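Long-range contacts in potential RNA-dependent RNA polymerase (PDB 5I62), which catalyses RNA-templated synthesis of RNA from ribonucleoside triphosphates and probably serves both transcription and genome replication in a double-stranded RNA picobirnavirus: residues V121-L126 with L281-T286; R127-T132 with N211-Q216; S275-L280 with T332-V337. All blocks are in the same frame, centred on the assembly; numbering follows the deposited sequence.

Contact 1: V121-L126 with L281-T286; sequences VSRLRL and LADLLT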
loop_
_atom_site.group_PDB
_atom_site.type_symbol
_atom_site.label_atom_id
_atom_site.label_comp_id
_atom_site.label_asym_id
_atom_site.label_seq_id
_atom_site.Cartn_x
_atom_site.Cartn_y
_atom_site.Cartn_z
ATOM N N VAL A 121 -22.017 -15.266 -3.033
ATOM C CA VAL A 121 -21.633 -14.061 -3.757
ATOM C C VAL A 121 -21.854 -14.241 -5.259
ATOM O O VAL A 121 -21.740 -15.345 -5.806
ATOM C CB VAL A 121 -20.168 -13.712 -3.443
ATOM C CG1 VAL A 121 -19.677 -12.524 -4.251
ATOM C CG2 VAL A 121 -20.036 -13.407 -1.970
ATOM N N SER A 122 -22.197 -13.141 -5.923
ATOM C CA SER A 122 -22.284 -13.137 -7.373
ATOM C C SER A 122 -20.893 -13.385 -7.951
ATOM O O SER A 122 -19.967 -12.598 -7.717
ATOM C CB SER A 122 -22.854 -11.807 -7.858
ATOM O OG SER A 122 -24.191 -11.639 -7.406
ATOM N N ARG A 123 -20.739 -14.486 -8.684
ATOM C CA ARG A 123 -19.452 -14.807 -9.283
ATOM C C ARG A 123 -19.001 -13.687 -10.214
ATOM O O ARG A 123 -19.809 -13.020 -10.863
ATOM C CB ARG A 123 -19.521 -16.125 -10.049
ATOM C CG ARG A 123 -19.944 -17.308 -9.202
ATOM C CD ARG A 123 -18.846 -17.697 -8.225
ATOM N NE ARG A 123 -19.227 -17.447 -6.838
ATOM C CZ ARG A 123 -18.544 -17.903 -5.791
ATOM N NH1 ARG A 123 -17.445 -18.623 -5.988
ATOM N NH2 ARG A 123 -18.954 -17.640 -4.556
ATOM N N LEU A 124 -17.691 -13.487 -10.275
ATOM C CA LEU A 124 -17.136 -12.360 -10.999
ATOM C C LEU A 124 -17.052 -12.687 -12.480
ATOM O O LEU A 124 -16.758 -13.818 -12.871
ATOM C CB LEU A 124 -15.753 -12.009 -10.472
ATOM C CG LEU A 124 -15.609 -11.837 -8.963
ATOM C CD1 LEU A 124 -14.169 -11.481 -8.647
ATOM C CD2 LEU A 124 -16.562 -10.759 -8.450
ATOM N N ARG A 125 -17.307 -11.691 -13.307
ATOM C CA ARG A 125 -17.030 -11.811 -14.722
ATOM C C ARG A 125 -16.059 -10.709 -15.100
ATOM O O ARG A 125 -16.033 -9.641 -14.473
ATOM C CB ARG A 125 -18.300 -11.708 -15.544
ATOM C CG ARG A 125 -19.532 -12.112 -14.770
ATOM C CD ARG A 125 -20.613 -12.547 -15.691
ATOM N NE ARG A 125 -21.782 -12.999 -14.936
ATOM C CZ ARG A 125 -22.334 -14.212 -15.069
ATOM N NH1 ARG A 125 -21.853 -15.122 -15.933
ATOM N NH2 ARG A 125 -23.390 -14.540 -14.329
ATOM N N LEU A 126 -15.245 -10.987 -16.110
ATOM C CA LEU A 126 -14.289 -9.998 -16.580
ATOM C C LEU A 126 -15.026 -8.790 -17.130
ATOM O O LEU A 126 -15.979 -8.930 -17.898
ATOM C CB LEU A 126 -13.394 -10.590 -17.662
ATOM C CG LEU A 126 -12.079 -11.216 -17.204
ATOM C CD1 LEU A 126 -12.361 -12.530 -16.481
ATOM C CD2 LEU A 126 -11.171 -11.432 -18.417
ATOM N N LEU A 281 -9.181 -17.173 -6.809
ATOM C CA LEU A 281 -9.708 -16.434 -7.954
ATOM C C LEU A 281 -10.533 -17.340 -8.863
ATOM O O LEU A 281 -11.583 -16.930 -9.374
ATOM C CB LEU A 281 -8.561 -15.798 -8.741
ATOM C CG LEU A 281 -7.906 -14.643 -7.999
ATOM C CD1 LEU A 281 -6.712 -14.127 -8.805
ATOM C CD2 LEU A 281 -8.937 -13.556 -7.804
ATOM N N ALA A 282 -10.079 -18.577 -9.074
ATOM C CA ALA A 282 -10.842 -19.490 -9.920
ATOM C C ALA A 282 -12.201 -19.801 -9.301
ATOM O O ALA A 282 -13.197 -19.970 -10.017
ATOM C CB ALA A 282 -10.043 -20.767 -10.176
ATOM N N ASP A 283 -12.268 -19.867 -7.968
ATOM C CA ASP A 283 -13.552 -20.039 -7.292
ATOM C C ASP A 283 -14.461 -18.836 -7.515
ATOM O O ASP A 283 -15.658 -18.986 -7.786
ATOM C CB ASP A 283 -13.333 -20.261 -5.790
ATOM C CG ASP A 283 -14.618 -20.650 -5.068
ATOM O OD1 ASP A 283 -15.071 -21.793 -5.248
ATOM O OD2 ASP A 283 -15.191 -19.806 -4.346
ATOM N N LEU A 284 -13.906 -17.629 -7.389
ATOM C CA LEU A 284 -14.697 -16.405 -7.491
ATOM C C LEU A 284 -15.170 -16.133 -8.916
ATOM O O LEU A 284 -16.205 -15.486 -9.114
ATOM C CB LEU A 284 -13.878 -15.217 -6.986
ATOM C CG LEU A 284 -13.637 -15.144 -5.470
ATOM C CD1 LEU A 284 -12.517 -14.156 -5.131
ATOM C CD2 LEU A 284 -14.905 -14.713 -4.786
ATOM N N LEU A 285 -14.423 -16.588 -9.910
ATOM C CA LEU A 285 -14.682 -16.212 -11.292
ATOM C C LEU A 285 -15.570 -17.243 -11.982
ATOM O O LEU A 285 -15.670 -18.393 -11.563
ATOM C CB LEU A 285 -13.376 -16.068 -12.061
ATOM C CG LEU A 285 -12.550 -14.806 -11.810
ATOM C CD1 LEU A 285 -11.098 -15.082 -12.177
ATOM C CD2 LEU A 285 -13.099 -13.647 -12.637
ATOM N N THR A 286 -16.192 -16.821 -13.080
ATOM C CA THR A 286 -16.959 -17.722 -13.921
ATOM C C THR A 286 -16.800 -17.296 -15.375
ATOM O O THR A 286 -16.650 -16.112 -15.668
ATOM C CB THR A 286 -18.440 -17.732 -13.503
ATOM O OG1 THR A 286 -19.152 -18.689 -14.286
ATOM C CG2 THR A 286 -19.061 -16.352 -13.698
HETATM O O HOH W 1 -17.312 -19.713 -2.550
HETATM O O HOH W 2 -15.584 -13.717 -17.506
#
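Leu124 lies alongside Leu284, the two side chains pointing the same way, and its CD1 rests 4.1 Å from CB of Leu284. Leu285 sets out away from the 121-126 segment, yet the end of its side chain returns to it, bringing CD2 to 3.8 Å from CB of Leu124. Leu124 also bonds through both backbone groups: its N donates to Leu284 O at 2.7 Å, a nearly straight bond (169° at the hydrogen), and its O receives Thr286 N at 3.1 Å. Because the two partners flank Leu285, the pattern is that of a parallel beta bridge, a single one, formed just where helix 271-284 ends and the chain leaves helical geometry. In the polymerase fold this is the helix that follows the first strand of the palm sheet, so the bridge ties its C-terminal end to the connection between helices 108-116 and 129-135. Arg123 secures the same helix end. Bends at chi2 and chi3 fold its chain back until NH1 sits 2.6 Å from Asp283 O and 3.0 Å from Asp283 OD2, the latter a salt bridge. The guanidinium and carboxylate planes stand 89° apart, and OD2 is met from above the carboxylate plane. OD2 also accepts from Trp118 NE1 and from a water, while the arginine's charge probably suits the carbonyl-rich end of the helix. Further along, Thr286 CG2 packs on Arg123 CB at 3.7 Å and also covers one face of the Arg125 guanidinium.

Contact 2: R127-T132 with N211-Q216; sequences RSEVNT and NIRELQ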
loop_
_atom_site.group_PDB
_atom_site.type_symbol
_atom_site.label_atom_id
_atom_site.label_comp_id
_atom_site.label_asym_id
_atom_site.label_seq_id
_atom_site.Cartn_x
_atom_site.Cartn_y
_atom_site.Cartn_z
ATOM N N ARG A 127 -14.596 -7.609 -16.722
ATOM C CA ARG A 127 -15.038 -6.418 -17.418
ATOM C C ARG A 127 -14.294 -6.305 -18.749
ATOM O O ARG A 127 -13.224 -6.886 -18.935
ATOM C CB ARG A 127 -14.798 -5.187 -16.561
ATOM C CG ARG A 127 -15.682 -5.164 -15.345
ATOM C CD ARG A 127 -15.908 -3.765 -14.863
ATOM N NE ARG A 127 -17.022 -3.128 -15.555
ATOM C CZ ARG A 127 -17.452 -1.903 -15.283
ATOM N NH1 ARG A 127 -16.852 -1.198 -14.324
ATOM N NH2 ARG A 127 -18.472 -1.391 -15.963
ATOM N N SER A 128 -14.875 -5.562 -19.692
ATOM C CA SER A 128 -14.206 -5.395 -20.975
ATOM C C SER A 128 -13.027 -4.441 -20.826
ATOM O O SER A 128 -12.962 -3.636 -19.891
ATOM C CB SER A 128 -15.162 -4.849 -22.036
ATOM O OG SER A 128 -15.479 -3.512 -21.729
ATOM N N GLU A 129 -12.088 -4.528 -21.771
ATOM C CA GLU A 129 -10.943 -3.627 -21.730
ATOM C C GLU A 129 -11.387 -2.168 -21.762
ATOM O O GLU A 129 -10.844 -1.332 -21.032
ATOM C CB GLU A 129 -9.964 -3.951 -22.865
ATOM C CG GLU A 129 -9.280 -5.291 -22.633
ATOM C CD GLU A 129 -8.212 -5.656 -23.645
ATOM O OE1 GLU A 129 -7.990 -4.915 -24.630
ATOM O OE2 GLU A 129 -7.583 -6.718 -23.431
ATOM N N VAL A 130 -12.397 -1.849 -22.572
ATOM C CA VAL A 130 -12.843 -0.461 -22.685
ATOM C C VAL A 130 -13.442 0.016 -21.371
ATOM O O VAL A 130 -13.131 1.112 -20.887
ATOM C CB VAL A 130 -13.854 -0.297 -23.837
ATOM C CG1 VAL A 130 -14.432 1.112 -23.823
ATOM C CG2 VAL A 130 -13.193 -0.566 -25.176
ATOM N N ASN A 131 -14.335 -0.788 -20.788
ATOM C CA ASN A 131 -14.957 -0.394 -19.527
ATOM C C ASN A 131 -13.916 -0.287 -18.421
ATOM O O ASN A 131 -13.952 0.647 -17.608
ATOM C CB ASN A 131 -16.069 -1.377 -19.164
ATOM C CG ASN A 131 -17.237 -1.309 -20.139
ATOM O OD1 ASN A 131 -17.507 -0.252 -20.714
ATOM N ND2 ASN A 131 -17.922 -2.437 -20.344
ATOM N N THR A 132 -12.950 -1.212 -18.411
ATOM C CA THR A 132 -11.881 -1.177 -17.419
ATOM C C THR A 132 -11.047 0.093 -17.544
ATOM O O THR A 132 -10.773 0.770 -16.546
ATOM C CB THR A 132 -10.991 -2.418 -17.575
ATOM O OG1 THR A 132 -11.784 -3.595 -17.425
ATOM C CG2 THR A 132 -9.882 -2.413 -16.546
ATOM N N ASN A 211 -1.654 -3.955 -16.935
ATOM C CA ASN A 211 -2.556 -3.462 -15.896
ATOM C C ASN A 211 -4.016 -3.486 -16.356
ATOM O O ASN A 211 -4.909 -3.835 -15.578
ATOM C CB ASN A 211 -2.152 -2.052 -15.464
ATOM C CG ASN A 211 -1.066 -2.045 -14.402
ATOM O OD1 ASN A 211 -0.855 -3.036 -13.684
ATOM N ND2 ASN A 211 -0.380 -0.935 -14.292
ATOM N N ILE A 212 -4.285 -3.115 -17.613
ATOM C CA ILE A 212 -5.647 -3.234 -18.146
ATOM C C ILE A 212 -6.147 -4.676 -18.051
ATOM O O ILE A 212 -7.255 -4.941 -17.570
ATOM C CB ILE A 212 -5.705 -2.729 -19.602
ATOM C CG1 ILE A 212 -5.393 -1.238 -19.677
ATOM C CG2 ILE A 212 -7.083 -3.038 -20.213
ATOM C CD1 ILE A 212 -5.180 -0.729 -21.130
ATOM N N ARG A 213 -5.355 -5.631 -18.542
ATOM C CA ARG A 213 -5.815 -7.014 -18.534
ATOM C C ARG A 213 -6.020 -7.515 -17.104
ATOM O O ARG A 213 -7.014 -8.192 -16.813
ATOM C CB ARG A 213 -4.829 -7.896 -19.289
ATOM C CG ARG A 213 -4.958 -7.761 -20.814
ATOM C CD ARG A 213 -6.267 -8.360 -21.216
ATOM N NE ARG A 213 -6.132 -9.771 -21.494
ATOM C CZ ARG A 213 -7.059 -10.696 -21.281
ATOM N NH1 ARG A 213 -8.227 -10.393 -20.743
ATOM N NH2 ARG A 213 -6.785 -11.947 -21.604
ATOM N N GLU A 214 -5.083 -7.207 -16.206
ATOM C CA GLU A 214 -5.242 -7.594 -14.803
ATOM C C GLU A 214 -6.525 -7.013 -14.215
ATOM O O GLU A 214 -7.316 -7.724 -13.584
ATOM C CB GLU A 214 -4.042 -7.125 -13.989
ATOM C CG GLU A 214 -2.737 -7.810 -14.298
ATOM C CD GLU A 214 -1.601 -7.145 -13.538
ATOM O OE1 GLU A 214 -1.611 -5.892 -13.420
ATOM O OE2 GLU A 214 -0.707 -7.863 -13.069
ATOM N N LEU A 215 -6.763 -5.720 -14.446
ATOM C CA LEU A 215 -7.878 -5.045 -13.796
ATOM C C LEU A 215 -9.229 -5.467 -14.349
ATOM O O LEU A 215 -10.250 -5.193 -13.713
ATOM C CB LEU A 215 -7.713 -3.531 -13.900
ATOM C CG LEU A 215 -6.590 -2.923 -13.054
ATOM C CD1 LEU A 215 -6.455 -1.436 -13.349
ATOM C CD2 LEU A 215 -6.848 -3.132 -11.580
ATOM N N GLN A 216 -9.270 -6.122 -15.515
ATOM C CA GLN A 216 -10.530 -6.707 -15.964
ATOM C C GLN A 216 -11.102 -7.668 -14.919
ATOM O O GLN A 216 -12.314 -7.903 -14.894
ATOM C CB GLN A 216 -10.341 -7.441 -17.287
ATOM C CG GLN A 216 -10.128 -6.541 -18.499
ATOM C CD GLN A 216 -10.023 -7.367 -19.755
ATOM O OE1 GLN A 216 -8.932 -7.794 -20.135
ATOM N NE2 GLN A 216 -11.166 -7.654 -20.374
#
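Arg127 O receives the side-chain amide of Gln216 at 2.6 Å from NE2, the shortest polar bond between the two segments; the donor lies in the carbonyl plane, and the oxygen lies almost in the plane of the amide. Gln216 also accepts through its backbone, Arg127 N reaching Gln216 O at 2.9 Å on a lone pair. One residue of helix 208-228 therefore holds both backbone polar groups of Arg127, and the contact docks the capped N-terminus of helix 129-135 on helix 208-228. The grip falls right before the N-cap, Ser128, whose OG accepts from Asn131 N at 3.1 Å. The glutamine amide is fixed from its other end as well: Arg213, one turn earlier on the same helix, bends at chi2 and chi3 to direct NH1 at Gln216 OE1, 2.8 Å away and almost straight at 174°. With NE2 and OE1 both bonded, the rotation of the amide is set. Glu129 crosses this amide, its CG 3.6 Å from Gln216 CD and the carboxylate plane turned 78° from it. The glutamate has a more definite polar partner elsewhere, since its OE1 accepts from Cys160 N. Its OE2 makes a long salt bridge to Arg213, lying well out of the guanidinium plane, with no N-H aimed at it. Ile212 CG2 adds apolar packing against CB and CG of Glu129. Gln219, further along helix 208-228, donates from NE2 to Thr132 O. Thr132 OG1 donates to Ser128 O at 2.7 Å, which turns CG2 against Leu215 CB, 3.6 Å away.

Contact 3: S275-L280 with T332-V337; sequences SVAKEL and TLVHRV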
loop_
_atom_site.group_PDB
_atom_site.type_symbol
_atom_site.label_atom_id
_atom_site.label_comp_id
_atom_site.label_asym_id
_atom_site.label_seq_id
_atom_site.Cartn_x
_atom_site.Cartn_y
_atom_site.Cartn_z
ATOM N N SER A 275 -0.189 -20.036 -6.127
ATOM C CA SER A 275 -1.167 -21.039 -6.531
ATOM C C SER A 275 -2.413 -20.976 -5.660
ATOM O O SER A 275 -3.493 -21.357 -6.112
ATOM C CB SER A 275 -0.556 -22.439 -6.499
ATOM O OG SER A 275 -0.235 -22.769 -5.165
ATOM N N VAL A 276 -2.284 -20.507 -4.412
ATOM C CA VAL A 276 -3.459 -20.330 -3.558
ATOM C C VAL A 276 -4.301 -19.161 -4.053
ATOM O O VAL A 276 -5.534 -19.253 -4.129
ATOM C CB VAL A 276 -3.056 -20.125 -2.086
ATOM C CG1 VAL A 276 -4.307 -19.823 -1.243
ATOM C CG2 VAL A 276 -2.331 -21.338 -1.546
ATOM N N ALA A 277 -3.650 -18.033 -4.368
ATOM C CA ALA A 277 -4.363 -16.919 -4.989
ATOM C C ALA A 277 -5.105 -17.381 -6.233
ATOM O O ALA A 277 -6.263 -17.014 -6.448
ATOM C CB ALA A 277 -3.397 -15.784 -5.345
ATOM N N LYS A 278 -4.451 -18.194 -7.065
ATOM C CA LYS A 278 -5.090 -18.619 -8.303
ATOM C C LYS A 278 -6.309 -19.480 -8.023
ATOM O O LYS A 278 -7.308 -19.404 -8.748
ATOM C CB LYS A 278 -4.099 -19.386 -9.172
ATOM C CG LYS A 278 -4.638 -19.710 -10.554
ATOM C CD LYS A 278 -3.576 -20.445 -11.375
ATOM C CE LYS A 278 -4.141 -20.898 -12.707
ATOM N NZ LYS A 278 -3.106 -21.638 -13.485
ATOM N N GLU A 279 -6.237 -20.317 -6.984
ATOM C CA GLU A 279 -7.367 -21.175 -6.642
ATOM C C GLU A 279 -8.551 -20.360 -6.131
ATOM O O GLU A 279 -9.705 -20.639 -6.478
ATOM C CB GLU A 279 -6.949 -22.224 -5.603
ATOM C CG GLU A 279 -8.048 -23.240 -5.369
ATOM C CD GLU A 279 -7.651 -24.383 -4.441
ATOM O OE1 GLU A 279 -6.441 -24.621 -4.244
ATOM O OE2 GLU A 279 -8.565 -25.055 -3.912
ATOM N N LEU A 280 -8.289 -19.369 -5.277
ATOM C CA LEU A 280 -9.367 -18.515 -4.783
ATOM C C LEU A 280 -10.011 -17.731 -5.919
ATOM O O LEU A 280 -11.240 -17.587 -5.979
ATOM C CB LEU A 280 -8.833 -17.565 -3.721
ATOM C CG LEU A 280 -8.258 -18.250 -2.483
ATOM C CD1 LEU A 280 -7.630 -17.203 -1.565
ATOM C CD2 LEU A 280 -9.354 -19.021 -1.763
ATOM N N THR A 332 -4.051 -10.139 -0.173
ATOM C CA THR A 332 -5.091 -10.097 0.855
ATOM C C THR A 332 -5.878 -11.402 0.902
ATOM O O THR A 332 -6.197 -11.924 1.983
ATOM C CB THR A 332 -6.019 -8.909 0.597
ATOM O OG1 THR A 332 -5.258 -7.700 0.666
ATOM C CG2 THR A 332 -7.147 -8.854 1.626
ATOM N N LEU A 333 -6.208 -11.943 -0.269
ATOM C CA LEU A 333 -6.908 -13.220 -0.340
ATOM C C LEU A 333 -6.085 -14.327 0.314
ATOM O O LEU A 333 -6.605 -15.123 1.106
ATOM C CB LEU A 333 -7.198 -13.563 -1.799
ATOM C CG LEU A 333 -8.253 -12.761 -2.559
ATOM C CD1 LEU A 333 -8.254 -13.241 -4.007
ATOM C CD2 LEU A 333 -9.623 -12.943 -1.924
ATOM N N VAL A 334 -4.791 -14.392 -0.012
ATOM C CA VAL A 334 -3.944 -15.445 0.533
ATOM C C VAL A 334 -3.679 -15.217 2.017
ATOM O O VAL A 334 -3.627 -16.172 2.806
ATOM C CB VAL A 334 -2.636 -15.566 -0.270
ATOM C CG1 VAL A 334 -1.656 -16.549 0.431
ATOM C CG2 VAL A 334 -2.928 -16.031 -1.690
ATOM N N HIS A 335 -3.505 -13.961 2.423
ATOM C CA HIS A 335 -3.334 -13.648 3.844
ATOM C C HIS A 335 -4.523 -14.152 4.665
ATOM O O HIS A 335 -4.351 -14.678 5.776
ATOM C CB HIS A 335 -3.145 -12.135 3.996
ATOM C CG HIS A 335 -2.601 -11.699 5.318
ATOM N ND1 HIS A 335 -1.965 -10.489 5.485
ATOM C CD2 HIS A 335 -2.626 -12.282 6.540
ATOM C CE1 HIS A 335 -1.597 -10.357 6.748
ATOM N NE2 HIS A 335 -1.990 -11.430 7.410
ATOM N N ARG A 336 -5.737 -14.036 4.117
ATOM C CA ARG A 336 -6.906 -14.523 4.835
ATOM C C ARG A 336 -6.845 -16.043 5.004
ATOM O O ARG A 336 -7.182 -16.562 6.072
ATOM C CB ARG A 336 -8.190 -14.093 4.132
ATOM C CG ARG A 336 -9.480 -14.522 4.878
ATOM C CD ARG A 336 -9.537 -13.952 6.300
ATOM N NE ARG A 336 -10.915 -13.828 6.784
ATOM C CZ ARG A 336 -11.275 -13.107 7.841
ATOM N NH1 ARG A 336 -10.359 -12.451 8.543
ATOM N NH2 ARG A 336 -12.553 -13.029 8.181
ATOM N N VAL A 337 -6.372 -16.766 3.977
ATOM C CA VAL A 337 -6.137 -18.209 4.115
ATOM C C VAL A 337 -5.145 -18.499 5.239
ATOM O O VAL A 337 -5.333 -19.434 6.033
ATOM C CB VAL A 337 -5.660 -18.809 2.780
ATOM C CG1 VAL A 337 -5.356 -20.304 2.947
ATOM C CG2 VAL A 337 -6.721 -18.593 1.695
#
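Two palm helices of the RNA polymerase fold cross here: helix 271-284, which follows the central strand 257-261 carrying motif A, and helix 327-345, which follows the glycine-rich loop of motif B. Their short segments pass at nearly a right angle, 100° between N-to-C directions, with axes 9.0 Å apart at closest approach. The crossing point is marked by Ala277 and Val334, whose CA atoms are 5.7 Å apart. A methyl is all that Ala277 offers at this point, and Val334 CG2 presses against it, 3.4 Å from Ala277 N and 3.7 Å from Ala277 CB. Val276 lies to one side of this point, its CG1 touching CG2 of both Val334 and Val337. With chi1 at 175° this CG1 stands anti to the backbone N, the branch that faces the other helix. Every residue that touches is buried, and the interface is wholly apolar between the side chains; Phe106 continues it by packing on both Val276 and Val337. Elsewhere on helix 327-345, His335 and Thr332 turn to the other side, where they bond to Gly358 beside strand 355-357. Leu280 and Val337 slide past one another in opposite directions, CD1 of Leu280 coming to 3.7 Å from CG2 of Val337. The same CD1 lies 3.7 Å from Leu333 CB and 3.5 Å from Leu333 O.

How the contacts relate
Contacts 1 and 3 share helix 271-284, which crosses helix 327-345 at nearly a right angle and is tied at its C-terminal end to the 121-126 segment; Leu281 touching Leu333 joins the two sites. Contact 2 continues directly along the chain from contact 1, where Leu126 packs on Arg213 and Gln216. Contact 3 is fully buried and purely apolar, whereas contacts 1 and 2 are only partly buried and combine backbone hydrogen bonds with charged side chains. Contact 1 uses a single beta bridge at the end of helix 271-284; contact 2 uses a glutamine amide and a backbone bond to hold the start of helix 129-135 on helix 208-228. Contacts 2 and 3 do not touch.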